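Local coordinates for putative fumarylpyruvate hydrolase (Burkholderia cenocepacia, PDB 4MAQ), which is a putative hydrolase of the fumarylacetoacetate hydrolase (FAH) family, with a chain rich in mixed beta-sheet, at residues B[219-224]-B[233-238]; B[85-90]-B[172-177]; B[67-72]-B[146-151]. One frame throughout, in Å; residues are numbered along the deposited sequence. Where two conformers were deposited one is given.

Contact 1: B[219-224]-B[233-238]; sequences GDRVTG and EFVVGA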
loop_
_atom_site.group_PDB
_atom_site.type_symbol
_atom_site.label_atom_id
_atom_site.label_comp_id
_atom_site.label_asym_id
_atom_site.label_seq_id
_atom_site.Cartn_x
_atom_site.Cartn_y
_atom_site.Cartn_z
ATOM N N GLY B 219 -2.877 -26.252 4.303
ATOM C CA GLY B 219 -3.685 -27.351 3.786
ATOM C C GLY B 219 -5.182 -27.171 3.967
ATOM O O GLY B 219 -5.967 -27.936 3.398
ATOM N N ASP B 220 -5.603 -26.195 4.774
ATOM C CA ASP B 220 -7.039 -26.038 5.012
ATOM C C ASP B 220 -7.785 -25.717 3.714
ATOM O O ASP B 220 -7.275 -24.957 2.863
ATOM C CB ASP B 220 -7.312 -24.933 6.030
ATOM C CG ASP B 220 -7.187 -25.395 7.470
ATOM O OD1 ASP B 220 -7.024 -26.608 7.723
ATOM O OD2 ASP B 220 -7.257 -24.514 8.357
ATOM N N ARG B 221 -9.003 -26.247 3.588
ATOM C CA ARG B 221 -9.913 -25.918 2.480
ATOM C C ARG B 221 -10.880 -24.814 2.954
ATOM O O ARG B 221 -11.697 -25.040 3.856
ATOM C CB ARG B 221 -10.700 -27.154 2.001
ATOM C CG ARG B 221 -11.680 -26.859 0.849
ATOM C CD ARG B 221 -12.418 -28.119 0.351
ATOM N NE ARG B 221 -11.395 -29.123 0.030
ATOM C CZ ARG B 221 -10.674 -29.162 -1.098
ATOM N NH1 ARG B 221 -10.979 -28.388 -2.139
ATOM N NH2 ARG B 221 -9.639 -29.996 -1.178
ATOM N N VAL B 222 -10.758 -23.624 2.363
ATOM C CA VAL B 222 -11.567 -22.477 2.773
ATOM C C VAL B 222 -12.657 -22.270 1.742
ATOM O O VAL B 222 -12.381 -22.190 0.538
ATOM C CB VAL B 222 -10.690 -21.214 2.882
ATOM C CG1 VAL B 222 -11.485 -20.066 3.519
ATOM C CG2 VAL B 222 -9.419 -21.529 3.673
ATOM N N THR B 223 -13.895 -22.228 2.213
ATOM C CA THR B 223 -15.034 -21.882 1.373
ATOM C C THR B 223 -15.746 -20.692 1.985
ATOM O O THR B 223 -15.559 -20.378 3.168
ATOM C CB THR B 223 -16.019 -23.065 1.252
ATOM O OG1 THR B 223 -16.328 -23.554 2.566
ATOM C CG2 THR B 223 -15.419 -24.190 0.403
ATOM N N GLY B 224 -16.545 -20.015 1.176
ATOM C CA GLY B 224 -17.327 -18.900 1.701
ATOM C C GLY B 224 -18.075 -18.210 0.605
ATOM O O GLY B 224 -18.046 -18.637 -0.569
ATOM N N GLU B 233 -13.877 -21.390 -3.219
ATOM C CA GLU B 233 -13.230 -22.552 -2.602
ATOM C C GLU B 233 -11.747 -22.496 -2.959
ATOM O O GLU B 233 -11.408 -22.392 -4.125
ATOM C CB GLU B 233 -13.876 -23.840 -3.114
ATOM C CG GLU B 233 -13.221 -25.142 -2.611
ATOM C CD GLU B 233 -14.110 -26.367 -2.768
ATOM O OE1 GLU B 233 -15.364 -26.224 -2.905
ATOM O OE2 GLU B 233 -13.571 -27.495 -2.752
ATOM N N PHE B 234 -10.873 -22.521 -1.958
ATOM C CA PHE B 234 -9.419 -22.581 -2.213
ATOM C C PHE B 234 -8.738 -23.359 -1.112
ATOM O O PHE B 234 -9.340 -23.630 -0.061
ATOM C CB PHE B 234 -8.796 -21.170 -2.404
ATOM C CG PHE B 234 -8.811 -20.269 -1.177
ATOM C CD1 PHE B 234 -7.868 -20.409 -0.163
ATOM C CD2 PHE B 234 -9.721 -19.208 -1.080
ATOM C CE1 PHE B 234 -7.852 -19.536 0.928
ATOM C CE2 PHE B 234 -9.701 -18.329 0.003
ATOM C CZ PHE B 234 -8.777 -18.500 1.022
ATOM N N VAL B 235 -7.497 -23.759 -1.369
ATOM C CA VAL B 235 -6.717 -24.514 -0.411
ATOM C C VAL B 235 -5.525 -23.659 0.033
ATOM O O VAL B 235 -4.839 -23.053 -0.796
ATOM C CB VAL B 235 -6.242 -25.868 -1.026
ATOM C CG1 VAL B 235 -5.317 -26.619 -0.088
ATOM C CG2 VAL B 235 -7.451 -26.735 -1.368
ATOM N N VAL B 236 -5.285 -23.600 1.337
ATOM C CA VAL B 236 -4.116 -22.894 1.877
ATOM C C VAL B 236 -2.858 -23.712 1.592
ATOM O O VAL B 236 -2.844 -24.945 1.809
ATOM C CB VAL B 236 -4.281 -22.678 3.383
ATOM C CG1 VAL B 236 -3.069 -21.974 3.969
ATOM C CG2 VAL B 236 -5.528 -21.840 3.642
ATOM N N GLY B 237 -1.822 -23.046 1.092
ATOM C CA GLY B 237 -0.576 -23.727 0.784
ATOM C C GLY B 237 0.209 -24.179 2.007
ATOM O O GLY B 237 -0.175 -23.944 3.171
ATOM N N ALA B 238 1.324 -24.839 1.724
ATOM C CA ALA B 238 2.211 -25.367 2.755
ATOM C C ALA B 238 2.990 -24.221 3.412
ATOM O O ALA B 238 3.331 -23.227 2.773
ATOM C CB ALA B 238 3.186 -26.386 2.148
#

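Contact 2: B[85-90]-B[172-177]; sequences LHHEIE and DTRQQG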
loop_
_atom_site.group_PDB
_atom_site.type_symbol
_atom_site.label_atom_id
_atom_site.label_comp_id
_atom_site.label_asym_id
_atom_site.label_seq_id
_atom_site.Cartn_x
_atom_site.Cartn_y
_atom_site.Cartn_z
ATOM N N LEU B 85 -2.052 -17.465 10.974
ATOM C CA LEU B 85 -2.738 -16.830 9.834
ATOM C C LEU B 85 -4.224 -16.819 10.108
ATOM O O LEU B 85 -4.805 -17.884 10.321
ATOM C CB LEU B 85 -2.457 -17.619 8.572
ATOM C CG LEU B 85 -2.991 -17.037 7.267
ATOM C CD1 LEU B 85 -2.266 -15.764 6.865
ATOM C CD2 LEU B 85 -2.796 -18.097 6.204
ATOM N N HIS B 86 -4.842 -15.635 10.121
ATOM C CA HIS B 86 -6.280 -15.568 10.374
ATOM C C HIS B 86 -7.082 -15.200 9.142
ATOM O O HIS B 86 -6.569 -14.507 8.252
ATOM C CB HIS B 86 -6.583 -14.591 11.506
ATOM C CG HIS B 86 -6.302 -15.182 12.854
ATOM N ND1 HIS B 86 -7.021 -14.858 13.981
ATOM C CD2 HIS B 86 -5.395 -16.114 13.241
ATOM C CE1 HIS B 86 -6.551 -15.540 15.011
ATOM N NE2 HIS B 86 -5.571 -16.318 14.585
ATOM N N HIS B 87 -8.348 -15.629 9.123
ATOM C CA HIS B 87 -9.295 -15.294 8.049
ATOM C C HIS B 87 -10.349 -14.315 8.528
ATOM O O HIS B 87 -10.809 -14.402 9.666
ATOM C CB HIS B 87 -10.035 -16.558 7.548
ATOM C CG HIS B 87 -10.764 -17.320 8.628
ATOM N ND1 HIS B 87 -11.975 -16.907 9.159
ATOM C CD2 HIS B 87 -10.439 -18.460 9.286
ATOM C CE1 HIS B 87 -12.369 -17.784 10.077
ATOM N NE2 HIS B 87 -11.440 -18.718 10.191
ATOM N N GLU B 88 -10.745 -13.420 7.629
ATOM C CA GLU B 88 -11.922 -12.573 7.813
ATOM C C GLU B 88 -12.656 -12.462 6.483
ATOM O O GLU B 88 -12.164 -11.810 5.546
ATOM C CB GLU B 88 -11.536 -11.174 8.292
ATOM C CG GLU B 88 -10.991 -11.135 9.700
ATOM C CD GLU B 88 -10.337 -9.818 10.000
ATOM O OE1 GLU B 88 -10.994 -8.784 9.793
ATOM O OE2 GLU B 88 -9.170 -9.815 10.410
ATOM N N ILE B 89 -13.835 -13.086 6.390
ATOM C CA ILE B 89 -14.664 -13.003 5.171
ATOM C C ILE B 89 -15.264 -11.584 5.027
ATOM O O ILE B 89 -15.766 -11.024 6.007
ATOM C CB ILE B 89 -15.813 -14.052 5.223
ATOM C CG1 ILE B 89 -16.617 -14.091 3.922
ATOM C CG2 ILE B 89 -16.763 -13.847 6.409
ATOM C CD1 ILE B 89 -15.849 -14.778 2.834
ATOM N N GLU B 90 -15.238 -11.018 3.815
ATOM C CA GLU B 90 -15.723 -9.635 3.595
ATOM C C GLU B 90 -16.359 -9.465 2.232
ATOM O O GLU B 90 -15.888 -10.045 1.264
ATOM C CB GLU B 90 -14.578 -8.635 3.750
ATOM C CG GLU B 90 -13.813 -8.885 5.034
ATOM C CD GLU B 90 -13.047 -7.726 5.601
ATOM O OE1 GLU B 90 -13.206 -6.571 5.175
ATOM O OE2 GLU B 90 -12.301 -8.028 6.555
ATOM N N ASP B 172 -16.516 -26.799 7.922
ATOM C CA ASP B 172 -17.058 -26.407 9.228
ATOM C C ASP B 172 -17.233 -24.882 9.252
ATOM O O ASP B 172 -16.250 -24.138 9.072
ATOM C CB ASP B 172 -16.069 -26.861 10.307
ATOM C CG ASP B 172 -16.492 -26.497 11.691
ATOM O OD1 ASP B 172 -17.535 -27.001 12.155
ATOM O OD2 ASP B 172 -15.748 -25.745 12.358
ATOM N N THR B 173 -18.464 -24.400 9.436
ATOM C CA THR B 173 -18.705 -22.963 9.392
ATOM C C THR B 173 -17.966 -22.265 10.531
ATOM O O THR B 173 -18.080 -22.661 11.696
ATOM C CB THR B 173 -20.208 -22.669 9.484
ATOM O OG1 THR B 173 -20.868 -23.309 8.392
ATOM C CG2 THR B 173 -20.468 -21.160 9.420
ATOM N N ARG B 174 -17.207 -21.225 10.184
ATOM C CA ARG B 174 -16.454 -20.447 11.164
ATOM C C ARG B 174 -16.988 -19.032 11.275
ATOM O O ARG B 174 -16.889 -18.423 12.347
ATOM C CB ARG B 174 -14.953 -20.411 10.805
ATOM C CG ARG B 174 -14.251 -21.758 10.612
ATOM C CD ARG B 174 -13.980 -22.482 11.924
ATOM N NE ARG B 174 -13.617 -23.903 11.734
ATOM C CZ ARG B 174 -12.373 -24.382 11.588
ATOM N NH1 ARG B 174 -11.312 -23.563 11.593
ATOM N NH2 ARG B 174 -12.188 -25.695 11.428
ATOM N N GLN B 175 -17.528 -18.488 10.182
ATOM C CA GLN B 175 -18.137 -17.150 10.232
ATOM C C GLN B 175 -19.464 -17.195 9.530
ATOM O O GLN B 175 -19.585 -17.823 8.477
ATOM C CB GLN B 175 -17.251 -16.098 9.533
ATOM C CG GLN B 175 -15.843 -15.986 10.114
ATOM C CD GLN B 175 -15.115 -14.778 9.563
ATOM O OE1 GLN B 175 -14.295 -14.900 8.644
ATOM N NE2 GLN B 175 -15.440 -13.606 10.082
ATOM N N GLN B 176 -20.471 -16.530 10.093
ATOM C CA GLN B 176 -21.761 -16.423 9.435
ATOM C C GLN B 176 -22.450 -15.198 9.999
ATOM O O GLN B 176 -22.743 -15.121 11.195
ATOM C CB GLN B 176 -22.613 -17.679 9.664
ATOM C CG GLN B 176 -23.915 -17.754 8.892
ATOM C CD GLN B 176 -24.542 -19.113 9.060
ATOM O OE1 GLN B 176 -24.315 -20.009 8.250
ATOM N NE2 GLN B 176 -25.303 -19.290 10.139
ATOM N N GLY B 177 -22.693 -14.232 9.137
ATOM C CA GLY B 177 -23.407 -13.055 9.528
ATOM C C GLY B 177 -24.266 -12.563 8.389
ATOM O O GLY B 177 -24.553 -13.303 7.446
HETATM O O HOH W 1 -10.812 -20.822 11.804
#

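Contact 3: B[67-72]-B[146-151]; sequences DAIVPA and GPVTAL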
loop_
_atom_site.group_PDB
_atom_site.type_symbol
_atom_site.label_atom_id
_atom_site.label_comp_id
_atom_site.label_asym_id
_atom_site.label_seq_id
_atom_site.Cartn_x
_atom_site.Cartn_y
_atom_site.Cartn_z
ATOM N N ASP B 67 -1.227 -5.665 -5.635
ATOM C CA ASP B 67 -0.843 -6.996 -6.074
ATOM C C ASP B 67 -0.938 -8.062 -4.985
ATOM O O ASP B 67 -0.584 -9.208 -5.241
ATOM C CB ASP B 67 0.519 -6.996 -6.766
ATOM C CG ASP B 67 1.654 -6.764 -5.802
ATOM O OD1 ASP B 67 1.578 -5.816 -4.993
ATOM O OD2 ASP B 67 2.633 -7.530 -5.860
ATOM N N ALA B 68 -1.448 -7.709 -3.801
ATOM C CA ALA B 68 -1.825 -8.710 -2.798
ATOM C C ALA B 68 -3.184 -9.322 -3.104
ATOM O O ALA B 68 -3.594 -10.287 -2.450
ATOM C CB ALA B 68 -1.869 -8.066 -1.424
ATOM N N ILE B 69 -3.900 -8.737 -4.069
ATOM C CA ILE B 69 -5.204 -9.259 -4.491
ATOM C C ILE B 69 -4.942 -10.398 -5.459
ATOM O O ILE B 69 -4.364 -10.192 -6.542
ATOM C CB ILE B 69 -6.065 -8.157 -5.149
ATOM C CG1 ILE B 69 -6.231 -6.957 -4.187
ATOM C CG2 ILE B 69 -7.389 -8.725 -5.618
ATOM C CD1 ILE B 69 -6.784 -7.295 -2.809
ATOM N N VAL B 70 -5.329 -11.596 -5.040
ATOM C CA VAL B 70 -5.081 -12.822 -5.781
ATOM C C VAL B 70 -6.400 -13.581 -5.909
ATOM O O VAL B 70 -7.374 -13.263 -5.225
ATOM C CB VAL B 70 -4.030 -13.700 -5.050
ATOM C CG1 VAL B 70 -2.701 -12.964 -4.934
ATOM C CG2 VAL B 70 -4.538 -14.208 -3.691
ATOM N N PRO B 71 -6.445 -14.584 -6.793
ATOM C CA PRO B 71 -7.699 -15.327 -6.916
ATOM C C PRO B 71 -8.050 -16.122 -5.668
ATOM O O PRO B 71 -7.184 -16.757 -5.041
ATOM C CB PRO B 71 -7.424 -16.295 -8.093
ATOM C CG PRO B 71 -6.321 -15.622 -8.858
ATOM C CD PRO B 71 -5.456 -14.993 -7.805
ATOM N N ALA B 72 -9.315 -16.059 -5.287
ATOM C CA ALA B 72 -9.839 -16.871 -4.179
ATOM C C ALA B 72 -10.215 -18.253 -4.732
ATOM O O ALA B 72 -11.366 -18.684 -4.667
ATOM C CB ALA B 72 -11.041 -16.190 -3.553
ATOM N N GLY B 146 -4.966 -10.879 0.184
ATOM C CA GLY B 146 -6.350 -10.519 -0.136
ATOM C C GLY B 146 -6.934 -11.330 -1.280
ATOM O O GLY B 146 -7.211 -10.783 -2.362
ATOM N N PRO B 147 -7.159 -12.643 -1.034
ATOM C CA PRO B 147 -7.860 -13.395 -2.069
ATOM C C PRO B 147 -9.266 -12.823 -2.321
ATOM O O PRO B 147 -9.984 -12.510 -1.369
ATOM C CB PRO B 147 -7.965 -14.831 -1.498
ATOM C CG PRO B 147 -7.176 -14.848 -0.254
ATOM C CD PRO B 147 -6.796 -13.467 0.137
ATOM N N VAL B 148 -9.642 -12.678 -3.593
ATOM C CA VAL B 148 -10.946 -12.131 -3.989
ATOM C C VAL B 148 -11.514 -13.012 -5.111
ATOM O O VAL B 148 -10.763 -13.481 -5.986
ATOM C CB VAL B 148 -10.831 -10.639 -4.452
ATOM C CG1 VAL B 148 -12.181 -10.053 -4.870
ATOM C CG2 VAL B 148 -10.216 -9.752 -3.368
ATOM N N THR B 149 -12.837 -13.183 -5.121
ATOM C CA THR B 149 -13.513 -13.872 -6.215
ATOM C C THR B 149 -13.520 -13.037 -7.481
ATOM O O THR B 149 -13.258 -11.822 -7.459
ATOM C CB THR B 149 -14.968 -14.192 -5.860
ATOM O OG1 THR B 149 -15.701 -12.970 -5.652
ATOM C CG2 THR B 149 -15.035 -15.098 -4.623
ATOM N N ALA B 150 -13.899 -13.660 -8.595
ATOM C CA ALA B 150 -14.299 -12.880 -9.736
ATOM C C ALA B 150 -15.370 -11.851 -9.318
ATOM O O ALA B 150 -16.220 -12.108 -8.425
ATOM C CB ALA B 150 -14.810 -13.813 -10.831
ATOM N N LEU B 151 -15.288 -10.679 -9.932
ATOM C CA LEU B 151 -16.236 -9.610 -9.668
ATOM C C LEU B 151 -17.448 -9.687 -10.575
ATOM O O LEU B 151 -17.352 -10.118 -11.732
ATOM C CB LEU B 151 -15.563 -8.253 -9.863
ATOM C CG LEU B 151 -14.254 -8.023 -9.096
ATOM C CD1 LEU B 151 -13.772 -6.613 -9.387
ATOM C CD2 LEU B 151 -14.360 -8.239 -7.589
#

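Contact 1: B[219-224]-B[233-238]
Val222 and Phe234 form the central hydrogen-bonded pair of an antiparallel beta hairpin, a plain example of how backbone register decides which side chains meet. The amide of Val222 gives its hydrogen to Phe234 O at 2.8 Å, and Phe234 N returns one to Val222 O. Toward the open end of the hairpin Val236 N donates to Asp220 O, and Gly219 N closes the series on Val236 O at 2.8 Å. Between these bonds the CA-H groups of Arg221, Glu233 and Val235 touch carbonyl oxygens of the partner segment.

The charged contact lies on the face that carries Arg221, Thr223, Glu233 and Val235. Arg221 extends as far as CD and then bends (chi3 -53°), bringing NH1 to Glu233 OE2 at 2.8 Å in a salt bridge. The oxygen uses its anti lone pair and sits somewhat out of the guanidinium plane, and the two flat groups are turned 75° apart. Val235 CG2 lies over a guanidinium face, while Thr223 CG2 runs alongside the methylenes of Glu233.

The opposite face is apolar. Val222 CB stands over the Phe234 ring, 4.0 Å from its centroid, in a CH-pi contact, and CG2 touches Phe234 CE1 at 3.7 Å and Val236 CG2 at 3.9 Å. Leu216 lies against Val222 and Val236, and Ala72 against Phe234.

The chemistry thus divides by face: an ion pair at the exposed surface, hydrocarbon turned to the interior, and alternation along two strands bonded through their backbones.

Contact 2: B[85-90]-B[172-177]
Gln175 reaches with its amide oxygen to both the ring of His87 and the backbone of Ile89, so that a single atom, OE1, accepts two hydrogen bonds from the facing strand. Ile89 N donates at 2.9 Å along a nearly straight N-H line, and His87 ND1 at 3.1 Å with OE1 close to the plane of the imidazole. The two donors arrive from opposite faces of the amide plane, an arrangement that should fix its rotation. Its other end is held as well, since NE2 bonds to Thr209 OG1, a hydroxyl that also meets Ile89 O.

These bonds illustrate how strands of two different beta-sheets can be joined by a side chain. Strand 85-95 belongs to the large mixed sheet, strand 172-178 is an outermost strand of the five-stranded one within this chain, and the axes of the two short segments come no nearer than 8.2 Å, too far for direct backbone pairing. A classic beta bulge at Arg174 and Gln175, both facing Leu167, lets two successive side chains point toward strand 85-90.

Further out, a water bridges His87 NE2, at 2.7 Å, and Arg174 NH1, from which it accepts. Arg174 is steadied from its own strand by a salt bridge, its NE giving a hydrogen to Asp172 OD2 at 2.9 Å.

Packing completes the contact. Ile89 CG2 lies over one face of the Gln175 amide, 3.7 Å from CD, on the side from which Ile89 N donates; the His87 ring comes to the other side. The end of the isoleucine leads away from strand 172-177, and Ile89 also touches Val116, Ile165 and Leu167. The chain of Arg174 crosses the imidazole at about a right angle, and its CB comes within 3.8 Å of His87 CE1.

Contact 3: B[67-72]-B[146-151]
Ile69 projects over the backbone of Gly146, where the absence of a side chain matters: Ile69 CD1 lies across the bare backbone, in the space a beta carbon there would need, 3.5 Å from Gly146 O. Turned with CG1 beside its own backbone N (chi1 -56°), the isoleucine folds its longer branch across the glycine, and CG2 faces onward to Val148, which was modelled in two conformers. Leu204 and Phe206 of strand 204-206, and Val22, also touch Ile69.

On the other side of the pair the bumps are smaller. Val70 CG2 sits against Pro147 CA at 3.8 Å, and a step further on the methyl of Ala72 meets Pro147 CB at 3.9 Å while also resting on the peptide carbon of Val148. Pro147 CB thus sits between Val70 CG2 and the Ala72 methyl.

The frame for this fit is a short, weakly bonded parallel strand pair in the larger of the two mixed sheets of this FAH-family chain. Val148 N donates to Val70 O at 2.9 Å, and Val148 O accepts from Ala72 N at 3.0 Å. At the near end Gly146 N bonds to Ala68 O; Val70 N reaches Gly146 O only weakly. Just before this pairing, Asp67 makes salt bridges to Arg34 and Arg35 of the second subunit, and Phe232 and Phe234 cover the methyl of Ala72.

Together the three contacts show two sheets joined by side-chain hydrogen bonds in contact 2 and by packing between contacts 1 and 3. Contact 1 lies within the five-stranded sheet, contact 3 within the large mixed sheet, and contact 2 spans from one to the other. Contacts 1 and 3, with centres about 14 Å apart, touch directly: Phe234 CD2 comes within 3.8 Å of Ala72 C, and the same ring approaches Pro147. Contact 2 is about 12 Å from contact 1 and about 16 Å from contact 3, centre to centre, and touches neither. Along the chain, contacts 2 and 3 alternate their segments, whereas the hairpin of contact 1 follows both.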